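Local atomic coordinates of putative PAS/PAC sensor protein (Nakamurella multipartita DSM 44233, PDB entry 6HMJ), a protein that senses blue light through a flavin-binding light-oxygen-voltage domain and, in response, mediates RNA binding and translational regulation, probably by way of its ANTAR domain. Residues 190-198 with 350-358. Residues are numbered along the deposited sequence; the frame is centred on the assembly and turned at random.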
# COMPACT_ATOMS: atom_id res chain seq x y z
N LEU A 190 -15.65 -9.66 -1.73
CA LEU A 190 -16.06 -8.64 -0.76
C LEU A 190 -15.76 -7.25 -1.31
O LEU A 190 -14.65 -7.00 -1.79
CB LEU A 190 -15.33 -8.86 0.56
CG LEU A 190 -16.06 -9.66 1.63
CD1 LEU A 190 -16.42 -11.05 1.17
CD2 LEU A 190 -15.16 -9.74 2.86
N PRO A 191 -16.71 -6.32 -1.25
CA PRO A 191 -16.39 -4.93 -1.59
C PRO A 191 -15.28 -4.42 -0.69
O PRO A 191 -15.12 -4.86 0.45
CB PRO A 191 -17.71 -4.19 -1.39
CG PRO A 191 -18.51 -5.04 -0.47
CD PRO A 191 -18.10 -6.46 -0.76
N LEU A 192 -14.51 -3.46 -1.21
CA LEU A 192 -13.19 -3.16 -0.65
C LEU A 192 -13.26 -2.79 0.83
O LEU A 192 -12.48 -3.30 1.64
CB LEU A 192 -12.53 -2.05 -1.46
CG LEU A 192 -11.15 -1.59 -0.96
CD1 LEU A 192 -10.20 -2.77 -0.83
CD2 LEU A 192 -10.57 -0.54 -1.89
N ARG A 193 -14.17 -1.89 1.20
CA ARG A 193 -14.18 -1.39 2.58
C ARG A 193 -14.53 -2.50 3.56
O ARG A 193 -13.90 -2.61 4.62
CB ARG A 193 -15.14 -0.21 2.71
CG ARG A 193 -14.71 0.98 1.89
CD ARG A 193 -15.73 2.10 1.94
NE ARG A 193 -15.29 3.23 1.11
CZ ARG A 193 -16.05 4.28 0.82
NH1 ARG A 193 -17.30 4.35 1.27
NH2 ARG A 193 -15.57 5.25 0.06
N ARG A 194 -15.53 -3.31 3.24
CA ARG A 194 -15.81 -4.50 4.04
C ARG A 194 -14.58 -5.41 4.08
O ARG A 194 -14.20 -5.90 5.15
CB ARG A 194 -17.02 -5.24 3.47
CG ARG A 194 -17.34 -6.60 4.09
CD ARG A 194 -18.03 -6.46 5.44
NE ARG A 194 -18.50 -7.76 5.93
CZ ARG A 194 -19.55 -8.40 5.45
NH1 ARG A 194 -20.25 -7.89 4.44
NH2 ARG A 194 -19.91 -9.57 5.96
N ARG A 195 -13.96 -5.62 2.93
CA ARG A 195 -12.78 -6.48 2.84
C ARG A 195 -11.67 -5.99 3.76
O ARG A 195 -11.07 -6.77 4.51
CB ARG A 195 -12.30 -6.52 1.39
CG ARG A 195 -11.39 -7.67 1.04
CD ARG A 195 -10.82 -7.47 -0.35
NE ARG A 195 -11.85 -7.03 -1.29
CZ ARG A 195 -11.63 -6.33 -2.40
NH1 ARG A 195 -10.39 -5.97 -2.73
NH2 ARG A 195 -12.64 -5.99 -3.18
N LEU A 196 -11.37 -4.69 3.71
CA LEU A 196 -10.28 -4.15 4.52
C LEU A 196 -10.63 -4.17 6.01
O LEU A 196 -9.76 -4.43 6.85
CB LEU A 196 -9.97 -2.72 4.07
CG LEU A 196 -8.70 -2.06 4.60
CD1 LEU A 196 -7.47 -2.92 4.35
CD2 LEU A 196 -8.54 -0.70 3.95
N SER A 197 -11.90 -3.91 6.35
CA SER A 197 -12.30 -3.93 7.75
C SER A 197 -12.05 -5.29 8.39
O SER A 197 -11.56 -5.37 9.52
CB SER A 197 -13.78 -3.55 7.87
OG SER A 197 -14.22 -3.67 9.21
N THR A 198 -12.38 -6.37 7.68
CA THR A 198 -12.14 -7.71 8.22
C THR A 198 -10.65 -8.02 8.33
O THR A 198 -10.27 -8.88 9.13
CB THR A 198 -12.83 -8.78 7.36
OG1 THR A 198 -12.14 -8.92 6.11
CG2 THR A 198 -14.29 -8.43 7.11
N VAL A 350 -26.08 -0.38 2.22
CA VAL A 350 -25.22 0.79 2.41
C VAL A 350 -23.99 0.38 3.21
O VAL A 350 -23.44 1.18 3.97
CB VAL A 350 -25.98 1.94 3.09
CG1 VAL A 350 -27.13 2.39 2.21
CG2 VAL A 350 -26.49 1.51 4.46
N THR A 351 -23.57 -0.87 3.05
CA THR A 351 -22.45 -1.39 3.83
C THR A 351 -21.19 -0.54 3.63
O THR A 351 -20.58 -0.09 4.60
CB THR A 351 -22.18 -2.85 3.45
OG1 THR A 351 -23.35 -3.63 3.71
CG2 THR A 351 -21.01 -3.40 4.25
N GLU A 352 -20.80 -0.32 2.37
CA GLU A 352 -19.56 0.40 2.11
C GLU A 352 -19.60 1.81 2.69
O GLU A 352 -18.61 2.29 3.25
CB GLU A 352 -19.30 0.46 0.60
CG GLU A 352 -18.91 -0.87 -0.00
CD GLU A 352 -17.54 -1.32 0.44
OE1 GLU A 352 -17.45 -2.15 1.37
OE2 GLU A 352 -16.54 -0.84 -0.14
N ARG A 353 -20.74 2.49 2.56
CA ARG A 353 -20.88 3.82 3.16
C ARG A 353 -20.76 3.74 4.68
O ARG A 353 -20.08 4.55 5.31
CB ARG A 353 -22.21 4.44 2.75
CG ARG A 353 -22.41 5.87 3.21
CD ARG A 353 -23.30 5.94 4.42
NE ARG A 353 -24.70 5.68 4.09
CZ ARG A 353 -25.66 5.50 4.99
NH1 ARG A 353 -25.39 5.54 6.29
NH2 ARG A 353 -26.90 5.27 4.58
N VAL A 354 -21.45 2.76 5.29
CA VAL A 354 -21.40 2.62 6.74
C VAL A 354 -19.99 2.29 7.20
O VAL A 354 -19.53 2.78 8.24
CB VAL A 354 -22.41 1.55 7.20
CG1 VAL A 354 -22.10 1.08 8.62
CG2 VAL A 354 -23.83 2.10 7.13
N GLU A 355 -19.29 1.44 6.45
CA GLU A 355 -17.93 1.07 6.82
C GLU A 355 -17.03 2.30 6.86
O GLU A 355 -16.19 2.43 7.76
CB GLU A 355 -17.38 0.03 5.85
CG GLU A 355 -16.32 -0.88 6.45
CD GLU A 355 -16.89 -1.83 7.47
OE1 GLU A 355 -17.79 -2.62 7.11
OE2 GLU A 355 -16.44 -1.78 8.64
N ARG A 356 -17.18 3.21 5.89
CA ARG A 356 -16.42 4.45 5.92
C ARG A 356 -16.85 5.33 7.09
O ARG A 356 -16.01 5.83 7.84
CB ARG A 356 -16.61 5.21 4.60
CG ARG A 356 -15.88 6.55 4.56
CD ARG A 356 -16.11 7.25 3.23
NE ARG A 356 -15.32 8.48 3.11
CZ ARG A 356 -15.78 9.70 3.37
NH1 ARG A 356 -17.03 9.88 3.78
NH2 ARG A 356 -14.98 10.75 3.23
N ASP A 357 -18.16 5.52 7.27
CA ASP A 357 -18.65 6.33 8.37
C ASP A 357 -18.08 5.87 9.71
O ASP A 357 -17.83 6.69 10.59
CB ASP A 357 -20.18 6.31 8.41
CG ASP A 357 -20.81 6.91 7.16
OD1 ASP A 357 -20.17 7.75 6.51
OD2 ASP A 357 -21.96 6.53 6.84
N GLN A 358 -17.89 4.55 9.87
CA GLN A 358 -17.41 4.04 11.15
C GLN A 358 -15.94 4.39 11.37
O GLN A 358 -15.55 4.76 12.49
CB GLN A 358 -17.62 2.52 11.22
CG GLN A 358 -19.06 2.14 11.53
CD GLN A 358 -19.26 0.64 11.64
OE1 GLN A 358 -18.58 -0.14 10.98
NE2 GLN A 358 -20.20 0.23 12.48
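The carbonyl oxygen of E352 takes two donors: R356 N, one turn further along its own helix, and, across the contact, R193 NH1 at 3.1 Å. The two come from opposite faces of the carbonyl plane; the arginine stands above that plane, off the lone pairs, although the oxygen lies in the plane of the guanidinium. R193 reaches this far because its chain is extended from CG to NE, its CB and CG crossing the E352 carboxylate obliquely, CB 3.2 Å from OE2. NE is hydrogen-bonded to A149 O and NH2 to a glycerol probably from the crystallisation liquor, while R356, running alongside in the same direction, lays its CB over one guanidinium face, 3.5 Å from R193 NH1. R356 in turn is tied to the backbone oxygens of F150 and D151. A leucine in place of R193 would probably leave E352 O with R356 N alone of these two donors and deprive A149 O of its arginine.

The E352 side chain is bent at chi2 (-70°). Its OE2 accepts from R193 N at 2.9 Å and its OE1 from R194 N at 2.9 Å, both through syn lone pairs, so the carboxylate faces first-turn amides and is likely to be stabilised as an anion by the helix dipole. P191 CB packs on E352 CD. Further along, S197 OG donates to E355 OE2 at 3.0 Å, from above the carboxylate plane. The axes of segments 192-198 and 351-358 approach to 8.7 Å, 47° between their directions: an interhelical carboxylate–helix N-terminus contact, joining helix 192-202 to helix 351-372, which follows strand 340-346, the last of the flavin-binding PAS domain.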